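Local coordinates for UPF0130 protein PH1069 (Pyrococcus horikoshii, PDB 2IT2), which probably acts as an S-adenosyl-L-methionine-dependent methyltransferase of the TYW3 family in the biosynthesis of wyosine derivatives at position 37 of tRNA(Phe), at residues B[17-22]-B[41-46]; B[58-63]-B[89-94]; B[133-138]-B[143-148]. All blocks are in the same frame, centred on the assembly; numbering follows the deposited sequence.

Contact 1 (B[17-22]-B[41-46]); sequences EALMSL and KINSIE
N43 of helix 36-43 reaches out to L19 and L22, two leucines that sit one turn apart on helix 11-27, and this small helix-helix contact at the protein surface is carried by that one asparagine. Its carboxamide meets a methyl group at either polar atom. L19 CD2 stands 3.7 Å from N43 OD1 and also lies near the carboxamide carbon and CB, whereas L22 CD2 comes within 3.3 Å of N43 ND2. The side chains of L22 and N43 approach from opposite directions, while those of L19 and N43 slide past one another. The two leucines reach the amide by different torsions. In L22 CG is anti to the backbone N (chi1 179°), on a side chain that already leaves the helix toward N43. In L19 CG lies beside the backbone N instead (chi1 -71°), and the end of the side chain swings closer to the asparagine than its first bond would suggest.

The amide is held by partners other than the leucines. N43 ND2 donates to L39 O, one turn earlier in its own helix, and is also hydrogen-bonded to T50 OG1 on strand 48-63. These two bonds restrict the rotation of the carboxamide, so the leucine methyls pack against a group oriented largely from its own helix and the strand. The same strand lies beside both helices: F49 touches A18 and N43, and T50 touches L22 and I42. A further tie between the helices is polar, from K15 NZ to the backbone carbonyl of N43. Just beyond, the chain turns away, and S44 OG bonds back to K41 O at 2.7 Å, an oxygen that also accepts from S44 N at 3.1 Å.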
loop_
_atom_site.group_PDB
_atom_site.type_symbol
_atom_site.label_atom_id
_atom_site.label_comp_id
_atom_site.label_asym_id
_atom_site.label_seq_id
_atom_site.Cartn_x
_atom_site.Cartn_y
_atom_site.Cartn_z
ATOM N N GLU B 17 1.351 -8.164 -26.923
ATOM C CA GLU B 17 1.322 -9.343 -26.062
ATOM C C GLU B 17 0.279 -9.191 -24.957
ATOM O O GLU B 17 -0.431 -10.148 -24.624
ATOM C CB GLU B 17 2.713 -9.595 -25.453
ATOM C CG GLU B 17 3.828 -9.752 -26.492
ATOM C CD GLU B 17 5.182 -10.088 -25.880
ATOM O OE1 GLU B 17 5.451 -9.672 -24.731
ATOM O OE2 GLU B 17 5.991 -10.753 -26.560
ATOM N N ALA B 18 0.173 -7.995 -24.389
ATOM C CA ALA B 18 -0.788 -7.755 -23.314
ATOM C C ALA B 18 -2.218 -7.893 -23.831
ATOM O O ALA B 18 -3.089 -8.436 -23.155
ATOM C CB ALA B 18 -0.563 -6.360 -22.707
ATOM N N LEU B 19 -2.456 -7.412 -25.042
ATOM C CA LEU B 19 -3.773 -7.496 -25.652
ATOM C C LEU B 19 -4.198 -8.955 -25.880
ATOM O O LEU B 19 -5.355 -9.332 -25.656
ATOM C CB LEU B 19 -3.757 -6.714 -26.968
ATOM C CG LEU B 19 -3.683 -5.187 -26.844
ATOM C CD1 LEU B 19 -3.482 -4.583 -28.227
ATOM C CD2 LEU B 19 -4.962 -4.655 -26.213
HETATM N N MSE B 20 -3.255 -9.779 -26.310
HETATM C CA MSE B 20 -3.542 -11.189 -26.543
HETATM C C MSE B 20 -3.947 -11.852 -25.216
HETATM O O MSE B 20 -4.905 -12.638 -25.160
HETATM C CB MSE B 20 -2.311 -11.882 -27.140
HETATM C CG MSE B 20 -1.778 -11.243 -28.409
HETATM SE SE MSE B 20 -0.500 -12.402 -29.269
HETATM C CE MSE B 20 0.847 -12.455 -27.878
ATOM N N SER B 21 -3.235 -11.518 -24.144
ATOM C CA SER B 21 -3.519 -12.075 -22.823
ATOM C C SER B 21 -4.910 -11.630 -22.333
ATOM O O SER B 21 -5.690 -12.427 -21.801
ATOM C CB SER B 21 -2.409 -11.647 -21.839
ATOM O OG SER B 21 -1.150 -12.176 -22.237
ATOM N N LEU B 22 -5.243 -10.366 -22.548
ATOM C CA LEU B 22 -6.537 -9.865 -22.123
ATOM C C LEU B 22 -7.681 -10.508 -22.926
ATOM O O LEU B 22 -8.722 -10.878 -22.371
ATOM C CB LEU B 22 -6.556 -8.341 -22.273
ATOM C CG LEU B 22 -7.861 -7.656 -21.879
ATOM C CD1 LEU B 22 -8.224 -8.032 -20.442
ATOM C CD2 LEU B 22 -7.724 -6.139 -22.044
ATOM N N LYS B 41 -11.135 0.601 -22.201
ATOM C CA LYS B 41 -10.890 2.020 -22.437
ATOM C C LYS B 41 -9.397 2.362 -22.345
ATOM O O LYS B 41 -8.877 3.114 -23.168
ATOM C CB LYS B 41 -11.667 2.881 -21.431
ATOM C CG LYS B 41 -11.921 4.311 -21.911
ATOM C CD LYS B 41 -12.839 4.316 -23.122
ATOM C CE LYS B 41 -13.159 5.723 -23.592
ATOM N NZ LYS B 41 -11.930 6.458 -23.982
ATOM N N ILE B 42 -8.700 1.824 -21.349
ATOM C CA ILE B 42 -7.281 2.132 -21.214
ATOM C C ILE B 42 -6.531 1.623 -22.433
ATOM O O ILE B 42 -5.686 2.328 -22.984
ATOM C CB ILE B 42 -6.675 1.501 -19.934
ATOM C CG1 ILE B 42 -7.304 2.150 -18.698
ATOM C CG2 ILE B 42 -5.153 1.654 -19.938
ATOM C CD1 ILE B 42 -6.973 1.439 -17.386
ATOM N N ASN B 43 -6.848 0.404 -22.863
ATOM C CA ASN B 43 -6.185 -0.175 -24.014
ATOM C C ASN B 43 -6.498 0.531 -25.319
ATOM O O ASN B 43 -5.797 0.331 -26.322
ATOM C CB ASN B 43 -6.539 -1.644 -24.127
ATOM C CG ASN B 43 -5.815 -2.476 -23.110
ATOM O OD1 ASN B 43 -4.589 -2.594 -23.157
ATOM N ND2 ASN B 43 -6.556 -3.051 -22.173
ATOM N N SER B 44 -7.550 1.346 -25.321
ATOM C CA SER B 44 -7.888 2.052 -26.548
ATOM C C SER B 44 -7.027 3.283 -26.727
ATOM O O SER B 44 -7.055 3.874 -27.794
ATOM C CB SER B 44 -9.351 2.491 -26.579
ATOM O OG SER B 44 -9.574 3.615 -25.715
ATOM N N ILE B 45 -6.312 3.693 -25.676
ATOM C CA ILE B 45 -5.411 4.855 -25.716
ATOM C C ILE B 45 -4.071 4.349 -26.234
ATOM O O ILE B 45 -3.535 3.362 -25.742
ATOM C CB ILE B 45 -5.218 5.498 -24.314
ATOM C CG1 ILE B 45 -6.589 5.812 -23.713
ATOM C CG2 ILE B 45 -4.380 6.793 -24.436
ATOM C CD1 ILE B 45 -7.426 6.748 -24.559
ATOM N N GLU B 46 -3.533 5.042 -27.233
ATOM C CA GLU B 46 -2.291 4.645 -27.890
ATOM C C GLU B 46 -1.074 4.344 -27.018
ATOM O O GLU B 46 -0.419 3.326 -27.208
ATOM C CB GLU B 46 -1.916 5.698 -28.947
ATOM C CG GLU B 46 -0.742 5.328 -29.839
ATOM C CD GLU B 46 -0.542 6.329 -30.958
ATOM O OE1 GLU B 46 -0.287 7.513 -30.651
ATOM O OE2 GLU B 46 -0.647 5.931 -32.140
#

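Contact 2 (B[58-63]-B[89-94]); sequences ISVMEM and EAIKKH
Segment 58-63, the end of strand 48-63, comes nearest to segment 89-94 at two places, with CA atoms 6.5 Å apart between V60 and A90 and 7.2 Å apart between E62 and H94. The contact is a helix-on-sheet packing in which helix 84-91 lies against the strand through A90 and I91, and a type I beta turn from I91 to H94 brings the histidine back to it. The turn is closed by the bond from H94 N to I91 O.

V60 and E62, two residues apart, both point toward the helical segment. V60 presents its branched CB to the methyl of A90, CB to CB 3.9 Å, with both of its own methyls flanking the alanine. V60 CG1 also reaches I91 CG1, and L99 and W78 of the neighbouring strands touch the valine as well.

At the other end E62 and H94 form a histidine-carboxylate hydrogen bond. H94 CG is anti to the backbone N (chi1 174°), which swings the ring across to the strand. The carboxylate and ring planes are nearly perpendicular, 88° apart. E62 OE1 also accepts from the backbone N of R95, so this one oxygen ties down both the ring and the chain after it. H94 ND1 donates to E62 OE1 over 3.0 Å, meeting it on the anti side but 25° out of the carboxylate plane.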
loop_
_atom_site.group_PDB
_atom_site.type_symbol
_atom_site.label_atom_id
_atom_site.label_comp_id
_atom_site.label_asym_id
_atom_site.label_seq_id
_atom_site.Cartn_x
_atom_site.Cartn_y
_atom_site.Cartn_z
ATOM N N ILE B 58 -13.552 -8.398 -0.931
ATOM C CA ILE B 58 -13.887 -8.602 0.475
ATOM C C ILE B 58 -13.608 -10.082 0.639
ATOM O O ILE B 58 -13.962 -10.890 -0.223
ATOM C CB ILE B 58 -15.375 -8.303 0.787
ATOM C CG1 ILE B 58 -15.658 -6.813 0.561
ATOM C CG2 ILE B 58 -15.700 -8.702 2.242
ATOM C CD1 ILE B 58 -17.121 -6.445 0.587
ATOM N N SER B 59 -12.953 -10.447 1.727
ATOM C CA SER B 59 -12.626 -11.840 1.915
ATOM C C SER B 59 -12.703 -12.290 3.356
ATOM O O SER B 59 -12.547 -11.500 4.275
ATOM C CB SER B 59 -11.203 -12.096 1.414
ATOM O OG SER B 59 -10.957 -11.492 0.153
ATOM N N VAL B 60 -12.978 -13.573 3.533
ATOM C CA VAL B 60 -12.964 -14.181 4.847
ATOM C C VAL B 60 -11.952 -15.278 4.591
ATOM O O VAL B 60 -12.203 -16.196 3.805
ATOM C CB VAL B 60 -14.300 -14.804 5.246
ATOM C CG1 VAL B 60 -14.092 -15.667 6.477
ATOM C CG2 VAL B 60 -15.314 -13.711 5.549
HETATM N N MSE B 61 -10.792 -15.170 5.219
HETATM C CA MSE B 61 -9.747 -16.150 4.993
HETATM C C MSE B 61 -8.957 -16.487 6.241
HETATM O O MSE B 61 -8.905 -15.706 7.192
HETATM C CB MSE B 61 -8.812 -15.649 3.884
HETATM C CG MSE B 61 -8.210 -14.275 4.120
HETATM SE SE MSE B 61 -6.640 -14.315 5.234
HETATM C CE MSE B 61 -5.256 -14.322 3.897
ATOM N N GLU B 62 -8.371 -17.678 6.247
ATOM C CA GLU B 62 -7.568 -18.104 7.380
ATOM C C GLU B 62 -6.111 -18.266 6.980
ATOM O O GLU B 62 -5.797 -18.781 5.908
ATOM C CB GLU B 62 -8.095 -19.413 7.981
ATOM C CG GLU B 62 -8.315 -20.550 7.010
ATOM C CD GLU B 62 -8.782 -21.824 7.707
ATOM O OE1 GLU B 62 -9.712 -21.753 8.546
ATOM O OE2 GLU B 62 -8.224 -22.901 7.413
HETATM N N MSE B 63 -5.224 -17.803 7.850
HETATM C CA MSE B 63 -3.792 -17.887 7.603
HETATM C C MSE B 63 -3.072 -18.066 8.934
HETATM O O MSE B 63 -3.595 -17.690 9.979
HETATM C CB MSE B 63 -3.308 -16.620 6.888
HETATM C CG MSE B 63 -3.567 -15.312 7.627
HETATM SE SE MSE B 63 -3.121 -13.767 6.546
HETATM C CE MSE B 63 -4.493 -12.553 7.140
ATOM N N GLU B 89 -21.807 -17.839 6.245
ATOM C CA GLU B 89 -21.575 -19.132 5.608
ATOM C C GLU B 89 -20.078 -19.416 5.476
ATOM O O GLU B 89 -19.647 -20.561 5.600
ATOM C CB GLU B 89 -22.214 -19.165 4.222
ATOM C CG GLU B 89 -23.720 -19.074 4.241
ATOM C CD GLU B 89 -24.365 -20.304 4.838
ATOM O OE1 GLU B 89 -24.199 -20.545 6.054
ATOM O OE2 GLU B 89 -25.039 -21.035 4.083
ATOM N N ALA B 90 -19.289 -18.379 5.204
ATOM C CA ALA B 90 -17.844 -18.540 5.070
ATOM C C ALA B 90 -17.243 -18.796 6.450
ATOM O O ALA B 90 -16.407 -19.679 6.616
ATOM C CB ALA B 90 -17.219 -17.281 4.440
ATOM N N ILE B 91 -17.686 -18.026 7.440
ATOM C CA ILE B 91 -17.192 -18.169 8.805
ATOM C C ILE B 91 -17.405 -19.576 9.350
ATOM O O ILE B 91 -16.570 -20.094 10.087
ATOM C CB ILE B 91 -17.866 -17.141 9.748
ATOM C CG1 ILE B 91 -17.299 -15.746 9.473
ATOM C CG2 ILE B 91 -17.649 -17.535 11.211
ATOM C CD1 ILE B 91 -18.030 -14.618 10.211
ATOM N N LYS B 92 -18.524 -20.187 8.977
ATOM C CA LYS B 92 -18.853 -21.531 9.429
ATOM C C LYS B 92 -17.821 -22.578 9.019
ATOM O O LYS B 92 -17.775 -23.660 9.602
ATOM C CB LYS B 92 -20.223 -21.934 8.881
ATOM C CG LYS B 92 -20.647 -23.346 9.236
ATOM C CD LYS B 92 -21.951 -23.697 8.549
ATOM C CE LYS B 92 -22.320 -25.143 8.800
ATOM N NZ LYS B 92 -23.597 -25.509 8.128
ATOM N N LYS B 93 -16.996 -22.257 8.026
ATOM C CA LYS B 93 -15.970 -23.177 7.522
ATOM C C LYS B 93 -14.610 -23.047 8.210
ATOM O O LYS B 93 -13.691 -23.809 7.920
ATOM C CB LYS B 93 -15.779 -22.960 6.017
ATOM C CG LYS B 93 -17.042 -23.136 5.199
ATOM C CD LYS B 93 -16.803 -22.788 3.739
ATOM C CE LYS B 93 -18.079 -22.940 2.926
ATOM N NZ LYS B 93 -17.880 -22.558 1.502
ATOM N N HIS B 94 -14.477 -22.085 9.116
ATOM C CA HIS B 94 -13.208 -21.857 9.805
ATOM C C HIS B 94 -12.778 -23.021 10.684
ATOM O O HIS B 94 -13.565 -23.515 11.488
ATOM C CB HIS B 94 -13.298 -20.584 10.651
ATOM C CG HIS B 94 -12.096 -20.333 11.507
ATOM N ND1 HIS B 94 -10.805 -20.362 11.010
ATOM C CD2 HIS B 94 -11.975 -20.047 12.825
ATOM C CE1 HIS B 94 -9.954 -20.105 11.982
ATOM N NE2 HIS B 94 -10.640 -19.908 13.099
#

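Contact 3 (B[133-138]-B[143-148]); sequences SNIKSI and LIVEIR
E146 has CG anti to the backbone N (chi1 -179°) and an extended chain, and N134 holds CG between its backbone N and carbonyl carbon (chi1 47°); the two side chains thus run alongside each other from the same face of an antiparallel beta hairpin. A water lies between them, close to both N134 OD1 and E146 OE1. K136 NZ approaches E146 OE2 at 4.0 Å, a long salt bridge, while that oxygen is also hydrogen-bonded to H109 NE2 on strand 98-112.

Beneath these groups the backbones pair N134 with E146 through two bonds, N134 N to E146 O at 3.0 Å and E146 N to N134 O at 2.9 Å. The register then slips at a classic beta bulge: K136 and S137 both face I144, whose carbonyl takes a bond from K136 N (2.9 Å) and a weak one from S137 N. I144 N returns a bond to S137 O, and S137 OG lies on I144 CB at 3.6 Å.

The face bearing I135, I138, L143 and V145 packs through aliphatic side chains. I135 CG2 meets L143 CD2, I138 CG1 meets L143 CG, and helix 115-127 covers I135, L143 and V145. I135 and I138 also pack on I135 of the second subunit, so the hairpin contributes to the dimer interface. With H109 bonded to it and K136 at longer range, the buried carboxylate of E146 would probably favour its charged form.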
loop_
_atom_site.group_PDB
_atom_site.type_symbol
_atom_site.label_atom_id
_atom_site.label_comp_id
_atom_site.label_asym_id
_atom_site.label_seq_id
_atom_site.Cartn_x
_atom_site.Cartn_y
_atom_site.Cartn_z
ATOM N N SER B 133 -1.188 5.519 -6.224
ATOM C CA SER B 133 -0.772 5.235 -7.586
ATOM C C SER B 133 0.666 5.702 -7.785
ATOM O O SER B 133 1.071 6.743 -7.245
ATOM C CB SER B 133 -1.714 5.919 -8.577
ATOM O OG SER B 133 -3.046 5.428 -8.422
ATOM N N ASN B 134 1.435 4.953 -8.568
ATOM C CA ASN B 134 2.837 5.311 -8.776
ATOM C C ASN B 134 3.478 4.487 -9.885
ATOM O O ASN B 134 2.793 3.757 -10.585
ATOM C CB ASN B 134 3.598 5.088 -7.465
ATOM C CG ASN B 134 3.283 3.740 -6.835
ATOM O OD1 ASN B 134 3.429 2.693 -7.468
ATOM N ND2 ASN B 134 2.841 3.764 -5.577
ATOM N N ILE B 135 4.789 4.627 -10.072
ATOM C CA ILE B 135 5.473 3.824 -11.073
ATOM C C ILE B 135 6.081 2.671 -10.293
ATOM O O ILE B 135 7.013 2.859 -9.517
ATOM C CB ILE B 135 6.564 4.620 -11.788
ATOM C CG1 ILE B 135 5.898 5.706 -12.646
ATOM C CG2 ILE B 135 7.439 3.671 -12.600
ATOM C CD1 ILE B 135 6.859 6.713 -13.242
ATOM N N LYS B 136 5.521 1.482 -10.494
ATOM C CA LYS B 136 5.928 0.262 -9.792
ATOM C C LYS B 136 7.252 -0.297 -10.275
ATOM O O LYS B 136 8.098 -0.710 -9.480
ATOM C CB LYS B 136 4.827 -0.811 -9.962
ATOM C CG LYS B 136 5.111 -2.183 -9.330
ATOM C CD LYS B 136 4.084 -3.228 -9.782
ATOM C CE LYS B 136 4.351 -4.586 -9.153
ATOM N NZ LYS B 136 4.304 -4.541 -7.666
ATOM N N SER B 137 7.450 -0.290 -11.583
ATOM C CA SER B 137 8.663 -0.858 -12.116
ATOM C C SER B 137 9.074 -0.317 -13.476
ATOM O O SER B 137 8.245 0.114 -14.272
ATOM C CB SER B 137 8.495 -2.382 -12.190
ATOM O OG SER B 137 7.341 -2.745 -12.935
ATOM N N ILE B 138 10.378 -0.336 -13.724
ATOM C CA ILE B 138 10.897 0.099 -15.005
ATOM C C ILE B 138 11.960 -0.905 -15.391
ATOM O O ILE B 138 12.974 -1.025 -14.713
ATOM C CB ILE B 138 11.545 1.476 -14.926
ATOM C CG1 ILE B 138 10.557 2.494 -14.351
ATOM C CG2 ILE B 138 11.974 1.901 -16.313
ATOM C CD1 ILE B 138 11.119 3.900 -14.287
ATOM N N LEU B 143 7.396 -0.366 -18.636
ATOM C CA LEU B 143 7.302 0.506 -17.470
ATOM C C LEU B 143 5.872 0.303 -16.976
ATOM O O LEU B 143 4.923 0.581 -17.708
ATOM C CB LEU B 143 7.499 1.974 -17.862
ATOM C CG LEU B 143 7.459 3.008 -16.723
ATOM C CD1 LEU B 143 8.041 4.303 -17.252
ATOM C CD2 LEU B 143 6.057 3.251 -16.202
ATOM N N ILE B 144 5.720 -0.165 -15.741
ATOM C CA ILE B 144 4.388 -0.411 -15.189
ATOM C C ILE B 144 3.999 0.629 -14.159
ATOM O O ILE B 144 4.776 0.965 -13.260
ATOM C CB ILE B 144 4.291 -1.823 -14.511
ATOM C CG1 ILE B 144 4.547 -2.934 -15.539
ATOM C CG2 ILE B 144 2.917 -2.015 -13.845
ATOM C CD1 ILE B 144 3.572 -2.970 -16.684
ATOM N N VAL B 145 2.793 1.152 -14.346
ATOM C CA VAL B 145 2.176 2.100 -13.437
ATOM C C VAL B 145 1.166 1.258 -12.643
ATOM O O VAL B 145 0.459 0.420 -13.217
ATOM C CB VAL B 145 1.397 3.183 -14.202
ATOM C CG1 VAL B 145 0.451 3.901 -13.262
ATOM C CG2 VAL B 145 2.372 4.172 -14.826
ATOM N N GLU B 146 1.128 1.445 -11.329
ATOM C CA GLU B 146 0.171 0.725 -10.475
ATOM C C GLU B 146 -0.809 1.757 -9.949
ATOM O O GLU B 146 -0.398 2.822 -9.482
ATOM C CB GLU B 146 0.874 0.052 -9.292
ATOM C CG GLU B 146 -0.045 -0.729 -8.362
ATOM C CD GLU B 146 0.743 -1.527 -7.349
ATOM O OE1 GLU B 146 1.354 -0.908 -6.452
ATOM O OE2 GLU B 146 0.766 -2.771 -7.455
ATOM N N ILE B 147 -2.101 1.446 -10.046
ATOM C CA ILE B 147 -3.182 2.317 -9.577
ATOM C C ILE B 147 -3.847 1.590 -8.407
ATOM O O ILE B 147 -4.276 0.441 -8.542
ATOM C CB ILE B 147 -4.201 2.563 -10.710
ATOM C CG1 ILE B 147 -3.505 3.289 -11.866
ATOM C CG2 ILE B 147 -5.408 3.347 -10.195
ATOM C CD1 ILE B 147 -4.383 3.493 -13.080
ATOM N N ARG B 148 -3.925 2.255 -7.260
ATOM C CA ARG B 148 -4.484 1.636 -6.063
ATOM C C ARG B 148 -5.004 2.704 -5.110
ATOM O O ARG B 148 -4.490 3.824 -5.092
ATOM C CB ARG B 148 -3.380 0.809 -5.396
ATOM C CG ARG B 148 -3.816 -0.075 -4.248
ATOM C CD ARG B 148 -2.689 -1.027 -3.862
ATOM N NE ARG B 148 -1.539 -0.330 -3.297
ATOM C CZ ARG B 148 -1.457 0.109 -2.043
ATOM N NH1 ARG B 148 -2.460 -0.070 -1.191
ATOM N NH2 ARG B 148 -0.361 0.739 -1.643
HETATM O O HOH W 1 3.724 0.216 -6.974
#

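How the contacts relate
Contacts 2 and 3 are buried and reach the same antiparallel sheet from opposite sides of the chain's centre, their own centres 31 Å apart; contact 1 is a surface contact. Contact 3 lies much nearer to contact 1, with nearest atoms about 5 Å apart. Helix 36-43 of contact 1 leads into strand 48-63, whose far end supplies contact 2. The chemistry follows these places. Contact 1 sets methyls against an amide held by bonds outside the pair, contact 2 combines aliphatic packing with one side-chain hydrogen bond, and contact 3 rests chiefly on backbone pairing and alone among the three meets the second subunit.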